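TarM (Staphylococcus aureus subsp. aureus 21178, PDB 4X7R) belongs to the group 1 glycosyl transferases of the GT-B fold and binds uridine-5'-diphosphate. Local coordinates at residues 342-345 / 349-352; 353-358 / 391-396; 395-400 / 447-452. The protein carries 1 engineered substitution. All blocks are in the same frame, centred on the assembly; numbering follows the deposited sequence.

Contact 1 of 3, residues 342-345 / 349-352; sequences LVVK and AVKF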
loop_
_atom_site.group_PDB
_atom_site.type_symbol
_atom_site.label_atom_id
_atom_site.label_comp_id
_atom_site.label_asym_id
_atom_site.label_seq_id
_atom_site.Cartn_x
_atom_site.Cartn_y
_atom_site.Cartn_z
ATOM N N LEU A 342 -1.028 14.478 28.331
ATOM C CA LEU A 342 -0.516 15.767 28.815
ATOM C C LEU A 342 -1.454 16.925 28.473
ATOM O O LEU A 342 -1.709 17.771 29.327
ATOM C CB LEU A 342 0.893 16.048 28.260
ATOM C CG LEU A 342 2.024 15.113 28.696
ATOM C CD1 LEU A 342 3.243 15.299 27.818
ATOM C CD2 LEU A 342 2.402 15.340 30.161
ATOM N N VAL A 343 -1.970 16.953 27.233
ATOM C CA VAL A 343 -2.888 17.985 26.735
ATOM C C VAL A 343 -4.213 17.920 27.518
ATOM O O VAL A 343 -4.672 18.950 28.017
ATOM C CB VAL A 343 -3.095 17.894 25.189
ATOM C CG1 VAL A 343 -4.005 19.000 24.681
ATOM C CG2 VAL A 343 -1.766 17.947 24.444
ATOM N N VAL A 344 -4.790 16.699 27.656
ATOM C CA VAL A 344 -6.046 16.431 28.374
ATOM C C VAL A 344 -5.944 16.769 29.875
ATOM O O VAL A 344 -6.906 17.295 30.426
ATOM C CB VAL A 344 -6.629 15.018 28.063
ATOM C CG1 VAL A 344 -7.834 14.680 28.938
ATOM C CG2 VAL A 344 -7.001 14.896 26.588
ATOM N N LYS A 345 -4.770 16.533 30.512
ATOM C CA LYS A 345 -4.560 16.872 31.931
ATOM C C LYS A 345 -4.520 18.389 32.210
ATOM O O LYS A 345 -4.736 18.788 33.354
ATOM C CB LYS A 345 -3.365 16.125 32.557
ATOM C CG LYS A 345 -3.659 14.649 32.859
ATOM C CD LYS A 345 -2.709 14.046 33.895
ATOM C CE LYS A 345 -3.283 14.086 35.302
ATOM N NZ LYS A 345 -2.283 13.687 36.329
ATOM N N ALA A 349 -11.293 19.467 27.506
ATOM C CA ALA A 349 -12.216 19.711 26.391
ATOM C C ALA A 349 -11.679 19.260 25.032
ATOM O O ALA A 349 -12.469 18.988 24.124
ATOM C CB ALA A 349 -12.597 21.184 26.339
ATOM N N VAL A 350 -10.344 19.193 24.890
ATOM C CA VAL A 350 -9.677 18.809 23.647
ATOM C C VAL A 350 -9.852 17.324 23.267
ATOM O O VAL A 350 -9.569 16.432 24.069
ATOM C CB VAL A 350 -8.219 19.348 23.558
ATOM C CG1 VAL A 350 -7.398 18.944 24.768
ATOM C CG2 VAL A 350 -7.521 18.943 22.254
ATOM N N LYS A 351 -10.349 17.088 22.042
ATOM C CA LYS A 351 -10.596 15.768 21.476
ATOM C C LYS A 351 -9.492 15.386 20.481
ATOM O O LYS A 351 -8.989 16.246 19.755
ATOM C CB LYS A 351 -11.960 15.736 20.759
ATOM C CG LYS A 351 -13.187 15.749 21.675
ATOM C CD LYS A 351 -14.509 15.651 20.876
ATOM C CE LYS A 351 -14.829 14.266 20.334
ATOM N NZ LYS A 351 -15.874 14.302 19.275
ATOM N N PHE A 352 -9.144 14.090 20.430
ATOM C CA PHE A 352 -8.154 13.550 19.510
ATOM C C PHE A 352 -8.831 12.486 18.659
ATOM O O PHE A 352 -9.313 11.478 19.188
ATOM C CB PHE A 352 -6.917 13.004 20.253
ATOM C CG PHE A 352 -6.013 14.054 20.866
ATOM C CD1 PHE A 352 -6.362 14.696 22.050
ATOM C CD2 PHE A 352 -4.796 14.376 20.280
ATOM C CE1 PHE A 352 -5.531 15.673 22.610
ATOM C CE2 PHE A 352 -3.959 15.347 20.849
ATOM C CZ PHE A 352 -4.334 15.989 22.008
#
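Val344, near the end of helix 333-346, lies closest to Val350, with their CA atoms 6.4 Å apart. The chain turns back here and runs into strand 351-355, so this is the helix-to-strand return of a beta-alpha-beta unit. Side chains carry the contact. Val343 CG1 presses on Val350 CG1 at 3.4 Å, tighter than usual for two methyl groups, and the two side chains cross at about a right angle. Val350 CG1 sits between its own N and carbonyl carbon (chi1 54°), which turns this methyl to the helix. Phe352 offers the far end of its ring. Val343 CB lies at the ring edge, near the plane, 3.9 Å from Phe352 CZ. Val344 CG2 approaches the same ring more obliquely, 4.3 Å from Phe352 CE1. Val344 CG2 also lies 3.9 Å from Val350 O, an oxygen that accepts a hydrogen bond from Asn376 ND2. Beyond the pair, Val343 leans on Ala450 and Leu454 of helix 446-457, and Phe352 on Val321 of the neighbouring strand. All four touching residues are buried. Helix and strand are therefore joined by shape and apolar burial, with no polar bond between the two segments.

Contact 2 of 3, residues 353-358 / 391-396; sequences HIYGEG and EDFKLV. With UDP (uridine-5'-diphosphate), chain E.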
loop_
_atom_site.group_PDB
_atom_site.type_symbol
_atom_site.label_atom_id
_atom_site.label_comp_id
_atom_site.label_asym_id
_atom_site.label_seq_id
_atom_site.Cartn_x
_atom_site.Cartn_y
_atom_site.Cartn_z
ATOM N N HIS A 353 -8.928 12.754 17.341
ATOM C CA HIS A 353 -9.536 11.865 16.349
ATOM C C HIS A 353 -8.435 11.183 15.564
ATOM O O HIS A 353 -7.724 11.842 14.796
ATOM C CB HIS A 353 -10.448 12.649 15.390
ATOM C CG HIS A 353 -11.735 13.135 15.983
ATOM N ND1 HIS A 353 -12.786 13.529 15.177
ATOM C CD2 HIS A 353 -12.098 13.290 17.279
ATOM C CE1 HIS A 353 -13.744 13.911 16.001
ATOM N NE2 HIS A 353 -13.374 13.784 17.274
ATOM N N ILE A 354 -8.286 9.864 15.758
ATOM C CA ILE A 354 -7.247 9.088 15.101
ATOM C C ILE A 354 -7.863 8.148 14.071
ATOM O O ILE A 354 -8.572 7.209 14.437
ATOM C CB ILE A 354 -6.311 8.370 16.127
ATOM C CG1 ILE A 354 -5.808 9.351 17.226
ATOM C CG2 ILE A 354 -5.141 7.672 15.419
ATOM C CD1 ILE A 354 -5.043 8.728 18.372
ATOM N N TYR A 355 -7.591 8.409 12.778
ATOM C CA TYR A 355 -8.090 7.607 11.665
ATOM C C TYR A 355 -7.037 6.669 11.120
ATOM O O TYR A 355 -5.848 7.002 11.120
ATOM C CB TYR A 355 -8.607 8.502 10.531
ATOM C CG TYR A 355 -9.911 9.201 10.848
ATOM C CD1 TYR A 355 -9.924 10.432 11.501
ATOM C CD2 TYR A 355 -11.135 8.643 10.477
ATOM C CE1 TYR A 355 -11.120 11.090 11.778
ATOM C CE2 TYR A 355 -12.338 9.297 10.748
ATOM C CZ TYR A 355 -12.322 10.515 11.407
ATOM O OH TYR A 355 -13.492 11.171 11.676
ATOM N N GLY A 356 -7.495 5.528 10.617
ATOM C CA GLY A 356 -6.648 4.516 10.003
ATOM C C GLY A 356 -6.761 3.155 10.647
ATOM O O GLY A 356 -7.526 2.970 11.600
ATOM N N GLU A 357 -6.010 2.189 10.107
ATOM C CA GLU A 357 -5.947 0.802 10.586
ATOM C C GLU A 357 -4.504 0.330 10.460
ATOM O O GLU A 357 -3.741 0.880 9.655
ATOM C CB GLU A 357 -6.845 -0.119 9.758
ATOM C CG GLU A 357 -8.324 0.217 9.814
ATOM C CD GLU A 357 -9.155 -0.550 8.817
ATOM O OE1 GLU A 357 -8.598 -1.077 7.822
ATOM O OE2 GLU A 357 -10.386 -0.622 9.034
ATOM N N GLY A 358 -4.139 -0.679 11.242
ATOM C CA GLY A 358 -2.792 -1.230 11.199
ATOM C C GLY A 358 -2.417 -2.041 12.414
ATOM O O GLY A 358 -3.187 -2.112 13.372
ATOM N N GLU A 391 -11.881 18.833 7.709
ATOM C CA GLU A 391 -12.761 19.976 7.987
ATOM C C GLU A 391 -13.124 20.009 9.483
ATOM O O GLU A 391 -13.233 21.086 10.074
ATOM C CB GLU A 391 -14.051 19.888 7.145
ATOM C CG GLU A 391 -13.846 19.686 5.650
ATOM C CD GLU A 391 -15.088 19.890 4.803
ATOM O OE1 GLU A 391 -15.596 21.035 4.746
ATOM O OE2 GLU A 391 -15.543 18.905 4.178
ATOM N N ASP A 392 -13.276 18.816 10.093
ATOM C CA ASP A 392 -13.617 18.645 11.505
ATOM C C ASP A 392 -12.466 18.946 12.468
ATOM O O ASP A 392 -12.715 19.078 13.663
ATOM C CB ASP A 392 -14.160 17.225 11.760
ATOM C CG ASP A 392 -15.482 16.906 11.087
ATOM O OD1 ASP A 392 -16.402 17.766 11.140
ATOM O OD2 ASP A 392 -15.623 15.773 10.557
ATOM N N PHE A 393 -11.212 19.031 11.974
ATOM C CA PHE A 393 -10.061 19.274 12.854
ATOM C C PHE A 393 -9.660 20.743 12.924
ATOM O O PHE A 393 -9.730 21.445 11.919
ATOM C CB PHE A 393 -8.839 18.420 12.455
ATOM C CG PHE A 393 -9.046 16.972 12.059
ATOM C CD1 PHE A 393 -9.914 16.149 12.775
ATOM C CD2 PHE A 393 -8.295 16.401 11.035
ATOM C CE1 PHE A 393 -10.078 14.801 12.425
ATOM C CE2 PHE A 393 -8.453 15.052 10.691
ATOM C CZ PHE A 393 -9.344 14.260 11.385
ATOM N N LYS A 394 -9.231 21.202 14.115
ATOM C CA LYS A 394 -8.729 22.564 14.350
ATOM C C LYS A 394 -7.235 22.605 13.933
ATOM O O LYS A 394 -6.751 23.604 13.389
ATOM C CB LYS A 394 -8.897 22.945 15.834
ATOM C CG LYS A 394 -8.532 24.392 16.144
ATOM C CD LYS A 394 -9.153 24.868 17.428
ATOM C CE LYS A 394 -8.977 26.356 17.578
ATOM N NZ LYS A 394 -9.792 26.888 18.699
ATOM N N LEU A 395 -6.524 21.493 14.197
ATOM C CA LEU A 395 -5.123 21.277 13.856
ATOM C C LEU A 395 -4.840 19.790 13.716
ATOM O O LEU A 395 -5.646 18.946 14.118
ATOM C CB LEU A 395 -4.152 21.952 14.853
ATOM C CG LEU A 395 -4.165 21.435 16.288
ATOM C CD1 LEU A 395 -2.862 20.759 16.638
ATOM C CD2 LEU A 395 -4.429 22.549 17.239
ATOM N N VAL A 396 -3.689 19.475 13.135
ATOM C CA VAL A 396 -3.240 18.109 12.911
ATOM C C VAL A 396 -1.888 17.923 13.608
ATOM O O VAL A 396 -1.137 18.878 13.815
ATOM C CB VAL A 396 -3.274 17.754 11.393
ATOM C CG1 VAL A 396 -2.355 16.596 11.033
ATOM C CG2 VAL A 396 -4.705 17.475 10.933
HETATM N N1 UDP E . -5.072 7.711 4.367
HETATM C C2 UDP E . -6.432 7.729 4.120
HETATM N N3 UDP E . -7.219 7.289 5.158
HETATM C C4 UDP E . -6.796 6.819 6.382
HETATM C C5 UDP E . -5.366 6.780 6.552
HETATM C C6 UDP E . -4.565 7.219 5.563
HETATM O O2 UDP E . -6.914 8.107 3.060
HETATM O O4 UDP E . -7.641 6.496 7.238
HETATM C "C1'" UDP E . -4.203 8.358 3.351
HETATM C "C2'" UDP E . -3.921 9.834 3.622
HETATM O "O2'" UDP E . -4.954 10.653 3.100
HETATM C "C3'" UDP E . -2.604 10.032 2.869
HETATM C "C4'" UDP E . -1.915 8.680 3.021
HETATM O "O4'" UDP E . -2.947 7.717 3.342
HETATM O "O3'" UDP E . -2.710 10.443 1.505
HETATM C "C5'" UDP E . -0.825 8.639 4.061
HETATM O "O5'" UDP E . 0.306 9.343 3.501
HETATM P PA UDP E . 1.674 9.673 4.273
HETATM O O1A UDP E . 2.685 10.109 3.284
HETATM O O2A UDP E . 1.398 10.777 5.306
HETATM O O3A UDP E . 2.147 8.376 5.005
HETATM P PB UDP E . 2.380 6.866 4.514
HETATM O O1B UDP E . 2.930 6.867 3.111
HETATM O O2B UDP E . 1.062 6.086 4.545
HETATM O O3B UDP E . 3.400 6.210 5.424
#
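Phe393 pushes one edge of its ring, atoms CE1 and CZ, against both His353 and Tyr355. Phe393 CZ lies 3.7 Å from Tyr355 CE1. That tyrosine atom sits at the edge of the phenylalanine ring, near its plane, and Tyr355 CD1 lies in the plane too. Phe393 CE1 meets the start of the histidine side chain, 3.7 Å from His353 CB. The imidazole nitrogen His353 ND1 is 4.1 Å from Phe393 CE1. This nitrogen is buried by the contact and has no hydrogen-bonding partner in the model, whereas NE2 has a weak hydrogen bond with Lys351 NZ. His353 and Tyr355 alternate with Ile354 along the strand, and this alternation is why both side chains face the phenylalanine. Both also turn CG away from the carbonyl carbon and beside the backbone N; the shared chi1 of -72° runs the two rings out in the same sense. Phe393 comes from the loop before strand 395-398 and also packs on Ile320 and Ile324 of the strand between the two. At the other end, Tyr355 leads into the pocket of UDP. Gly356 N is 3.5 Å from UDP O4, and Tyr355 CB is 4.0 Å from UDP O4. Gly356 has phi 123° and psi 179°, backbone angles that glycine readily adopts. Thr383, which touches Tyr355, bonds UDP through its backbone O. A parallel strand that ends in a glycine-containing loop beside a bound nucleotide is characteristic of the Rossmann-like domains of GT-B proteins.

Contact 3 of 3, residues 395-400 / 447-452; sequences LVVSTS and NDMADK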
loop_
_atom_site.group_PDB
_atom_site.type_symbol
_atom_site.label_atom_id
_atom_site.label_comp_id
_atom_site.label_asym_id
_atom_site.label_seq_id
_atom_site.Cartn_x
_atom_site.Cartn_y
_atom_site.Cartn_z
ATOM N N LEU A 395 -6.524 21.493 14.197
ATOM C CA LEU A 395 -5.123 21.277 13.856
ATOM C C LEU A 395 -4.840 19.790 13.716
ATOM O O LEU A 395 -5.646 18.946 14.118
ATOM C CB LEU A 395 -4.152 21.952 14.853
ATOM C CG LEU A 395 -4.165 21.435 16.288
ATOM C CD1 LEU A 395 -2.862 20.759 16.638
ATOM C CD2 LEU A 395 -4.429 22.549 17.239
ATOM N N VAL A 396 -3.689 19.475 13.135
ATOM C CA VAL A 396 -3.240 18.109 12.911
ATOM C C VAL A 396 -1.888 17.923 13.608
ATOM O O VAL A 396 -1.137 18.878 13.815
ATOM C CB VAL A 396 -3.274 17.754 11.393
ATOM C CG1 VAL A 396 -2.355 16.596 11.033
ATOM C CG2 VAL A 396 -4.705 17.475 10.933
ATOM N N VAL A 397 -1.625 16.700 14.035
ATOM C CA VAL A 397 -0.419 16.373 14.764
ATOM C C VAL A 397 0.359 15.237 14.079
ATOM O O VAL A 397 -0.249 14.356 13.452
ATOM C CB VAL A 397 -0.801 16.078 16.237
ATOM C CG1 VAL A 397 -1.644 14.811 16.352
ATOM C CG2 VAL A 397 0.417 16.016 17.130
ATOM N N SER A 398 1.709 15.283 14.176
ATOM C CA SER A 398 2.588 14.233 13.666
ATOM C C SER A 398 3.666 13.912 14.685
ATOM O O SER A 398 4.466 14.782 15.027
ATOM C CB SER A 398 3.223 14.621 12.336
ATOM O OG SER A 398 4.104 13.586 11.922
ATOM N N THR A 399 3.658 12.667 15.187
ATOM C CA THR A 399 4.658 12.145 16.126
ATOM C C THR A 399 5.574 11.178 15.374
ATOM O O THR A 399 6.442 10.563 15.977
ATOM C CB THR A 399 3.999 11.464 17.360
ATOM O OG1 THR A 399 2.967 10.576 16.919
ATOM C CG2 THR A 399 3.448 12.460 18.343
ATOM N N SER A 400 5.388 11.064 14.058
ATOM C CA SER A 400 6.158 10.168 13.185
ATOM C C SER A 400 7.662 10.396 13.320
ATOM O O SER A 400 8.106 11.542 13.425
ATOM C CB SER A 400 5.722 10.323 11.736
ATOM O OG SER A 400 6.322 9.306 10.953
ATOM N N ASN A 447 6.544 17.166 25.855
ATOM C CA ASN A 447 6.097 18.310 26.652
ATOM C C ASN A 447 5.950 19.575 25.814
ATOM O O ASN A 447 4.938 20.270 25.940
ATOM C CB ASN A 447 7.027 18.564 27.843
ATOM C CG ASN A 447 7.127 17.422 28.823
ATOM O OD1 ASN A 447 6.195 16.627 29.011
ATOM N ND2 ASN A 447 8.267 17.339 29.496
ATOM N N ASP A 448 6.954 19.883 24.969
ATOM C CA ASP A 448 6.888 21.048 24.082
ATOM C C ASP A 448 5.809 20.850 23.013
ATOM O O ASP A 448 5.168 21.821 22.627
ATOM C CB ASP A 448 8.245 21.380 23.445
ATOM C CG ASP A 448 8.246 22.695 22.671
ATOM O OD1 ASP A 448 7.860 23.734 23.260
ATOM O OD2 ASP A 448 8.606 22.681 21.471
ATOM N N MET A 449 5.568 19.600 22.581
ATOM C CA MET A 449 4.516 19.334 21.604
ATOM C C MET A 449 3.130 19.516 22.229
ATOM O O MET A 449 2.248 20.095 21.588
ATOM C CB MET A 449 4.652 17.953 20.980
ATOM C CG MET A 449 3.861 17.832 19.721
ATOM S SD MET A 449 4.031 16.235 18.923
ATOM C CE MET A 449 2.723 15.521 19.527
ATOM N N ALA A 450 2.950 19.036 23.485
ATOM C CA ALA A 450 1.708 19.194 24.246
ATOM C C ALA A 450 1.425 20.694 24.466
ATOM O O ALA A 450 0.284 21.125 24.297
ATOM C CB ALA A 450 1.811 18.471 25.583
ATOM N N ASP A 451 2.483 21.485 24.759
ATOM C CA ASP A 451 2.413 22.937 24.955
ATOM C C ASP A 451 1.943 23.670 23.698
ATOM O O ASP A 451 1.099 24.561 23.798
ATOM C CB ASP A 451 3.778 23.502 25.406
ATOM C CG ASP A 451 4.130 23.284 26.871
ATOM O OD1 ASP A 451 3.206 22.989 27.675
ATOM O OD2 ASP A 451 5.323 23.441 27.224
ATOM N N LYS A 452 2.476 23.287 22.520
ATOM C CA LYS A 452 2.126 23.922 21.244
ATOM C C LYS A 452 0.720 23.587 20.782
ATOM O O LYS A 452 0.052 24.453 20.215
ATOM C CB LYS A 452 3.185 23.674 20.153
ATOM C CG LYS A 452 4.572 24.231 20.516
ATOM C CD LYS A 452 4.678 25.752 20.528
ATOM C CE LYS A 452 5.942 26.231 21.210
ATOM N NZ LYS A 452 7.167 25.911 20.431
#
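Strand 395-398 packs against helix 446-457, and the backbones come nearest at Val397 and Met449, with CA atoms 8.9 Å apart. Met449 spans this gap. Its CG is anti to the backbone N (chi1 -163°), so the side chain extends from the helix to the strand, and the bend at chi3 (96°) then lays the terminal methyl across the strand side chains. That methyl, CE, touches two others, which approach from directions about a right angle apart. Met449 CE is 3.4 Å from Val397 CG2 and equally 3.4 Å from Thr399 CG2, both tighter than usual carbon contacts. Both side chains cross the methionine at about a right angle. The sulfur is less closely packed: Met449 SD lies 3.9 Å from Thr399 CG2 and 4.2 Å from Ser398 O. This is helix-on-sheet packing of a Rossmann-like alpha/beta domain, with the helix lying over strands 395-398, 419-422 and 438-441 of a parallel sheet. Helix 333-346 shares the same layer, and its Leu336 touches Val397 and Thr399 while Val339 touches Met449. Val420 and Phe422 of the next strand also reach the methionine. Thr399 divides its two branches. CG2 serves the apolar contact, while OG1 hydrogen-bonds to the backbone oxygens of Arg332 and Lys331 and ties the residue just after the strand to those leading into helix 333-346. Lys452 leads its amine away from the strand to a long salt bridge, Lys452 NZ to Asp448 OD1 at 3.6 Å. Ser398 points its CB away from the helix, and its side chain is about 8 Å from the bound UDP.

Overall arrangement
From the N terminus, the three contacts follow one another within the second Rossmann-like part of the chain. Contact 1 closes first, over the short turn between helix 333-346 and strand 351-355. Contact 2 opens at the very next residue and closes a loop that includes helix 361-370, strand 377-381 and helix 386-391. Contact 3 starts on Leu395 and Val396, where contact 2 ends, and closes a longer loop through strands 419-422 and 438-441. None nests in another. All reach the same six-stranded parallel sheet. Contacts 1 and 3 also meet directly, since Leu342 and Val343 pack on Ala450, which brings helices 333-346 and 446-457 into contact.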